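Local coordinates for protein acRAF (Thiomonas intermedia, PDB 4LOW) that acts as a RuBisCO assembly factor in the alpha-carboxysome; it resembles pterin-4a-carbinolamine dehydratases and may share their dehydratase activity, at residues Lys20-Gly25 / Val58-Asp63; Thr44-Gln49 / Arg75-Arg80. All blocks are in the same frame, centred on the assembly; numbering follows the deposited sequence.

Interaction 1 joins the two central strands of the antiparallel sheet, and interaction 2 joins the loop leading into an outermost strand to helix 72-84, one of the helices packed against that sheet. Their centres lie 12 Å apart, and their segments alternate along the chain. They meet at Thr-61 and Leu-62: Leu-62 CD1 lies 3.7 Å from Ala-78 CB, and Thr-61 O lies 3.5 Å from Pro-48 CB. Leu-62 also touches Pro-48 and Phe-77, so the strand of interaction 1 backs both halves of interaction 2. The side chain of Lys-20 is about 10 Å from a nickel ion, a metal bound by His-2 and His-4 of the apparent histidine tag; the formates probably come from the crystallisation liquor.

Interaction 1 (Lys20-Gly25 / Val58-Asp63); sequences KRFAFG and VNITLD. With FMT (formic acid), chain C.
Lys-20 to Phe-22 pair with Val-58 to Ile-60 as neighbouring antiparallel strands of the pterin dehydratase-like sheet, the short axes 4.7 Å apart and 159° between directions. Two hydrogen-bonded pairs, Lys-20 with Ile-60 and Phe-22 with Val-58, flank the non-hydrogen-bonded pair Arg-21 with Asn-59. Each of the outer pairs is closed by two backbone bonds; Phe-22 N to Val-58 O is 2.8 Å and nearly straight.

Phe-22, Val-58 and Ile-60 lie on the helix-covered face. Phe-22 CE1 approaches Ile-60 CD1 at 3.9 Å, and Phe-24, which follows the strand, brings CE2 within 4.2 Å of Val-58 CG2. Helix 72-84 covers Phe-22 and Ile-60 through Val-81, while helix 27-44 packs on Val-58. Lys-20 turns its end away from strand 58-63, where NZ forms a salt bridge with Asp-82 and binds His-5 O and His-7 O of the apparent histidine tag.

Polar contacts occupy the other face and the strand edge. Arg-21 N donates to formate O1 at 2.9 Å. The Arg-21 side chain, extended with CG anti to N (chi1 175°), runs alongside Asn-59, and NH1 reaches a lone pair of OD1 in the carbonyl plane at 2.9 Å, a bent bond of 132°.

Interaction 2 (Thr44-Gln49 / Arg75-Arg80); sequences TGQHPQ and RAFAAR. With FMT (formic acid), chain F.
The end of helix 27-44 and the loop that leads from it to strand 50-53 pack on helix 72-84 chiefly through one aromatic side chain, Phe-77, which meets Thr-44, Gln-46 and Pro-48. Of the residues in the two segments, Phe-77 has the largest area buried by the contact. Its CG stands anti to the backbone N (chi1 -174°), which carries the ring out from the helix toward the loop.

Three residues of 44-49 meet the ring at different places. OG1 of Thr-44, the last residue of its helix, lies in the ring plane at the edge, 3.6 Å from CE2. Gln-46 supplies both backbone and side chain: its O is 3.4 Å from CE2 and its CB 3.7 Å from CD2, while the amide runs past the ring in the opposite direction, the two planes 65° apart, and NE2 bonds weakly to Ala-73 O of helix 72-84. Pro-48 crosses the ring side chain at about a right angle, its CG 3.9 Å from CE1. Ser-41 of helix 27-44 and Leu-62 of strand 57-63 also touch Phe-77.

An ST turn begins the loop: Gln-46 N donates to Thr-44 OG1 at 3.1 Å. That hydroxyl also bonds to Leu-40 O, while Gly-45, with phi 72°, leaves the helix. In one of two Arg-80 conformers, Thr-44 CG2 sits over a guanidinium face, a doubtful contact.

No hydrogen bond joins the two segments, and between them contact with Phe-77 dominates. Thr-44 OG1, at the ring edge, and Gln-46 O, oblique to the ring, have polar partners in helix 27-44: Leu-40 O and Ser-41 OG.

Interaction 1 (Lys20-Gly25 / Val58-Asp63)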
loop_
_atom_site.group_PDB
_atom_site.type_symbol
_atom_site.label_atom_id
_atom_site.label_comp_id
_atom_site.label_asym_id
_atom_site.label_seq_id
_atom_site.Cartn_x
_atom_site.Cartn_y
_atom_site.Cartn_z
ATOM N N LYS A 20 3.714 2.813 -11.924
ATOM C CA LYS A 20 2.563 2.346 -12.673
ATOM C C LYS A 20 1.384 2.214 -11.750
ATOM O O LYS A 20 1.499 1.763 -10.613
ATOM C CB LYS A 20 2.841 0.994 -13.351
ATOM C CG LYS A 20 1.722 0.521 -14.274
ATOM C CD LYS A 20 2.223 -0.635 -15.141
ATOM C CE LYS A 20 1.090 -1.289 -15.871
ATOM N NZ LYS A 20 1.630 -2.383 -16.751
ATOM N N ARG A 21 0.213 2.556 -12.280
ATOM C CA ARG A 21 -1.076 2.367 -11.592
ATOM C C ARG A 21 -1.821 1.185 -12.182
ATOM O O ARG A 21 -1.950 1.063 -13.418
ATOM C CB ARG A 21 -1.907 3.636 -11.753
ATOM C CG ARG A 21 -3.332 3.556 -11.198
ATOM C CD ARG A 21 -4.097 4.844 -11.503
ATOM N NE ARG A 21 -5.394 4.920 -10.800
ATOM C CZ ARG A 21 -5.544 5.409 -9.580
ATOM N NH1 ARG A 21 -4.480 5.820 -8.888
ATOM N NH2 ARG A 21 -6.759 5.519 -9.051
ATOM N N PHE A 22 -2.307 0.330 -11.331
ATOM C CA PHE A 22 -3.115 -0.817 -11.721
ATOM C C PHE A 22 -4.493 -0.617 -11.153
ATOM O O PHE A 22 -4.617 -0.394 -9.954
ATOM C CB PHE A 22 -2.498 -2.085 -11.118
ATOM C CG PHE A 22 -1.142 -2.448 -11.681
ATOM C CD1 PHE A 22 0.018 -1.844 -11.204
ATOM C CD2 PHE A 22 -1.030 -3.344 -12.732
ATOM C CE1 PHE A 22 1.272 -2.168 -11.759
ATOM C CE2 PHE A 22 0.224 -3.683 -13.259
ATOM C CZ PHE A 22 1.349 -3.085 -12.781
ATOM N N ALA A 23 -5.543 -0.793 -11.933
ATOM C CA ALA A 23 -6.912 -0.656 -11.423
ATOM C C ALA A 23 -7.644 -1.978 -11.622
ATOM O O ALA A 23 -7.387 -2.715 -12.586
ATOM C CB ALA A 23 -7.630 0.480 -12.149
ATOM N N PHE A 24 -8.542 -2.295 -10.689
ATOM C CA PHE A 24 -9.237 -3.572 -10.652
ATOM C C PHE A 24 -10.731 -3.363 -10.495
ATOM O O PHE A 24 -11.160 -2.325 -10.017
ATOM C CB PHE A 24 -8.693 -4.432 -9.497
ATOM C CG PHE A 24 -7.210 -4.691 -9.627
ATOM C CD1 PHE A 24 -6.727 -5.725 -10.419
ATOM C CD2 PHE A 24 -6.300 -3.865 -9.013
ATOM C CE1 PHE A 24 -5.341 -5.930 -10.564
ATOM C CE2 PHE A 24 -4.918 -4.072 -9.159
ATOM C CZ PHE A 24 -4.462 -5.092 -9.946
ATOM N N GLY A 25 -11.509 -4.380 -10.852
ATOM C CA GLY A 25 -12.954 -4.273 -10.781
ATOM C C GLY A 25 -13.563 -4.468 -9.417
ATOM O O GLY A 25 -14.768 -4.281 -9.289
ATOM N N VAL A 58 -3.939 0.163 -7.250
ATOM C CA VAL A 58 -2.644 0.042 -6.592
ATOM C C VAL A 58 -1.637 0.797 -7.436
ATOM O O VAL A 58 -1.506 0.527 -8.641
ATOM C CB VAL A 58 -2.208 -1.447 -6.496
ATOM C CG1 VAL A 58 -0.834 -1.549 -5.822
ATOM C CG2 VAL A 58 -3.236 -2.297 -5.763
ATOM N N ASN A 59 -0.928 1.743 -6.833
ATOM C CA ASN A 59 0.096 2.533 -7.489
ATOM C C ASN A 59 1.459 2.075 -6.992
ATOM O O ASN A 59 1.696 2.076 -5.777
ATOM C CB ASN A 59 -0.078 3.989 -7.090
ATOM C CG ASN A 59 -1.428 4.548 -7.465
ATOM O OD1 ASN A 59 -1.756 4.725 -8.647
ATOM N ND2 ASN A 59 -2.228 4.905 -6.452
ATOM N N ILE A 60 2.350 1.664 -7.882
ATOM C CA ILE A 60 3.639 1.136 -7.468
ATOM C C ILE A 60 4.768 1.990 -7.993
ATOM O O ILE A 60 4.779 2.384 -9.159
ATOM C CB ILE A 60 3.764 -0.293 -8.020
ATOM C CG1 ILE A 60 2.590 -1.151 -7.511
ATOM C CG2 ILE A 60 5.132 -0.912 -7.628
ATOM C CD1 ILE A 60 2.515 -2.510 -8.109
ATOM N N THR A 61 5.752 2.262 -7.125
ATOM C CA THR A 61 6.928 3.030 -7.481
ATOM C C THR A 61 8.154 2.181 -7.258
ATOM O O THR A 61 8.336 1.669 -6.150
ATOM C CB THR A 61 7.014 4.283 -6.594
ATOM O OG1 THR A 61 5.813 5.015 -6.758
ATOM C CG2 THR A 61 8.177 5.169 -6.978
ATOM N N LEU A 62 9.008 2.033 -8.285
ATOM C CA LEU A 62 10.225 1.243 -8.158
ATOM C C LEU A 62 11.389 2.196 -8.272
ATOM O O LEU A 62 11.403 3.047 -9.160
ATOM C CB LEU A 62 10.332 0.207 -9.296
ATOM C CG LEU A 62 9.137 -0.697 -9.479
ATOM C CD1 LEU A 62 9.317 -1.641 -10.680
ATOM C CD2 LEU A 62 8.782 -1.483 -8.210
ATOM N N ASP A 63 12.389 2.041 -7.396
ATOM C CA ASP A 63 13.547 2.925 -7.433
ATOM C C ASP A 63 14.720 2.227 -8.011
ATOM O O ASP A 63 14.732 0.998 -8.071
ATOM C CB ASP A 63 13.865 3.523 -6.044
ATOM C CG ASP A 63 14.059 2.570 -4.884
ATOM O OD1 ASP A 63 13.705 1.386 -5.021
ATOM O OD2 ASP A 63 14.473 3.039 -3.795
HETATM C C FMT C . 0.954 4.675 -15.441
HETATM O O1 FMT C . 0.128 3.955 -14.813
HETATM O O2 FMT C . 1.970 4.049 -16.089
#

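Interaction 2 (Thr44-Gln49 / Arg75-Arg80)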
loop_
_atom_site.group_PDB
_atom_site.type_symbol
_atom_site.label_atom_id
_atom_site.label_comp_id
_atom_site.label_asym_id
_atom_site.label_seq_id
_atom_site.Cartn_x
_atom_site.Cartn_y
_atom_site.Cartn_z
ATOM N N THR A 44 11.967 -12.470 -4.569
ATOM C CA THR A 44 13.073 -11.756 -5.213
ATOM C C THR A 44 13.984 -11.019 -4.244
ATOM O O THR A 44 15.117 -10.689 -4.616
ATOM C CB THR A 44 12.493 -10.767 -6.223
ATOM O OG1 THR A 44 11.688 -9.821 -5.503
ATOM C CG2 THR A 44 11.672 -11.437 -7.317
ATOM N N GLY A 45 13.474 -10.717 -3.045
ATOM C CA GLY A 45 14.181 -9.887 -2.069
ATOM C C GLY A 45 14.179 -8.437 -2.545
ATOM O O GLY A 45 14.919 -7.599 -2.012
ATOM N N GLN A 46 13.329 -8.117 -3.560
ATOM C CA GLN A 46 13.232 -6.780 -4.140
ATOM C C GLN A 46 11.928 -6.201 -3.670
ATOM O O GLN A 46 10.886 -6.844 -3.768
ATOM C CB GLN A 46 13.265 -6.795 -5.686
ATOM C CG GLN A 46 14.604 -7.193 -6.304
ATOM C CD GLN A 46 14.454 -7.384 -7.795
ATOM O OE1 GLN A 46 14.137 -8.476 -8.274
ATOM N NE2 GLN A 46 14.572 -6.302 -8.553
ATOM N N HIS A 47 11.995 -4.992 -3.162
ATOM C CA HIS A 47 10.836 -4.315 -2.614
ATOM C C HIS A 47 10.633 -2.980 -3.302
ATOM O O HIS A 47 11.544 -2.144 -3.296
ATOM C CB HIS A 47 11.024 -4.107 -1.096
ATOM C CG HIS A 47 11.090 -5.394 -0.340
ATOM N ND1 HIS A 47 12.292 -6.020 -0.074
ATOM C CD2 HIS A 47 10.084 -6.156 0.142
ATOM C CE1 HIS A 47 11.981 -7.141 0.562
ATOM N NE2 HIS A 47 10.664 -7.261 0.721
ATOM N N PRO A 48 9.419 -2.690 -3.803
ATOM C CA PRO A 48 9.163 -1.347 -4.333
ATOM C C PRO A 48 9.523 -0.252 -3.322
ATOM O O PRO A 48 9.420 -0.459 -2.096
ATOM C CB PRO A 48 7.647 -1.366 -4.581
ATOM C CG PRO A 48 7.352 -2.827 -4.930
ATOM C CD PRO A 48 8.233 -3.552 -3.914
ATOM N N GLN A 49 9.860 0.924 -3.838
ATOM C CA GLN A 49 10.075 2.108 -3.014
ATOM C C GLN A 49 8.768 2.399 -2.242
ATOM O O GLN A 49 8.795 2.696 -1.041
ATOM C CB GLN A 49 10.458 3.296 -3.897
ATOM C CG GLN A 49 10.632 4.609 -3.128
ATOM C CD GLN A 49 10.919 5.754 -4.038
ATOM O OE1 GLN A 49 11.524 5.600 -5.105
ATOM N NE2 GLN A 49 10.536 6.937 -3.599
ATOM N N ARG A 75 13.492 -3.441 -14.240
ATOM C CA ARG A 75 12.525 -3.694 -15.304
ATOM C C ARG A 75 11.999 -5.123 -15.247
ATOM O O ARG A 75 10.836 -5.356 -15.585
ATOM C CB ARG A 75 13.125 -3.383 -16.679
ATOM C CG ARG A 75 13.555 -1.939 -16.813
ATOM C CD ARG A 75 13.957 -1.591 -18.237
ATOM N NE ARG A 75 14.450 -0.213 -18.299
ATOM C CZ ARG A 75 13.678 0.872 -18.353
ATOM N NH1 ARG A 75 12.355 0.756 -18.366
ATOM N NH2 ARG A 75 14.224 2.078 -18.395
ATOM N N ALA A 76 12.847 -6.093 -14.847
ATOM C CA ALA A 76 12.351 -7.480 -14.753
ATOM C C ALA A 76 11.341 -7.612 -13.615
ATOM O O ALA A 76 10.345 -8.332 -13.753
ATOM C CB ALA A 76 13.510 -8.447 -14.555
ATOM N N PHE A 77 11.564 -6.865 -12.517
ATOM C CA PHE A 77 10.598 -6.871 -11.413
ATOM C C PHE A 77 9.258 -6.296 -11.880
ATOM O O PHE A 77 8.202 -6.893 -11.682
ATOM C CB PHE A 77 11.159 -6.073 -10.216
ATOM C CG PHE A 77 10.279 -6.162 -8.989
ATOM C CD1 PHE A 77 9.247 -5.260 -8.790
ATOM C CD2 PHE A 77 10.468 -7.173 -8.055
ATOM C CE1 PHE A 77 8.409 -5.359 -7.664
ATOM C CE2 PHE A 77 9.651 -7.257 -6.913
ATOM C CZ PHE A 77 8.613 -6.372 -6.744
ATOM N N ALA A 78 9.332 -5.170 -12.602
ATOM C CA ALA A 78 8.155 -4.542 -13.168
ATOM C C ALA A 78 7.372 -5.506 -14.070
ATOM O O ALA A 78 6.147 -5.591 -13.984
ATOM C CB ALA A 78 8.555 -3.287 -13.926
ATOM N N ALA A 79 8.066 -6.274 -14.918
ATOM C CA ALA A 79 7.387 -7.212 -15.792
ATOM C C ALA A 79 6.741 -8.361 -14.998
ATOM O O ALA A 79 5.687 -8.843 -15.375
ATOM C CB ALA A 79 8.379 -7.780 -16.807
ATOM N N ARG A 80 7.358 -8.812 -13.923
ATOM C CA ARG A 80 6.696 -9.857 -13.138
ATOM C C ARG A 80 5.451 -9.274 -12.441
ATOM O O ARG A 80 4.411 -9.960 -12.390
ATOM C CB ARG A 80 7.656 -10.523 -12.167
ATOM C CG ARG A 80 8.643 -11.457 -12.878
ATOM C CD ARG A 80 9.852 -11.720 -12.029
ATOM N NE ARG A 80 9.606 -12.748 -11.030
ATOM C CZ ARG A 80 10.569 -13.320 -10.317
ATOM N NH1 ARG A 80 11.840 -12.983 -10.512
ATOM N NH2 ARG A 80 10.273 -14.241 -9.418
HETATM C C FMT F . 9.485 -2.655 -17.784
HETATM O O1 FMT F . 9.499 -3.904 -17.783
HETATM O O2 FMT F . 10.424 -2.043 -18.584
#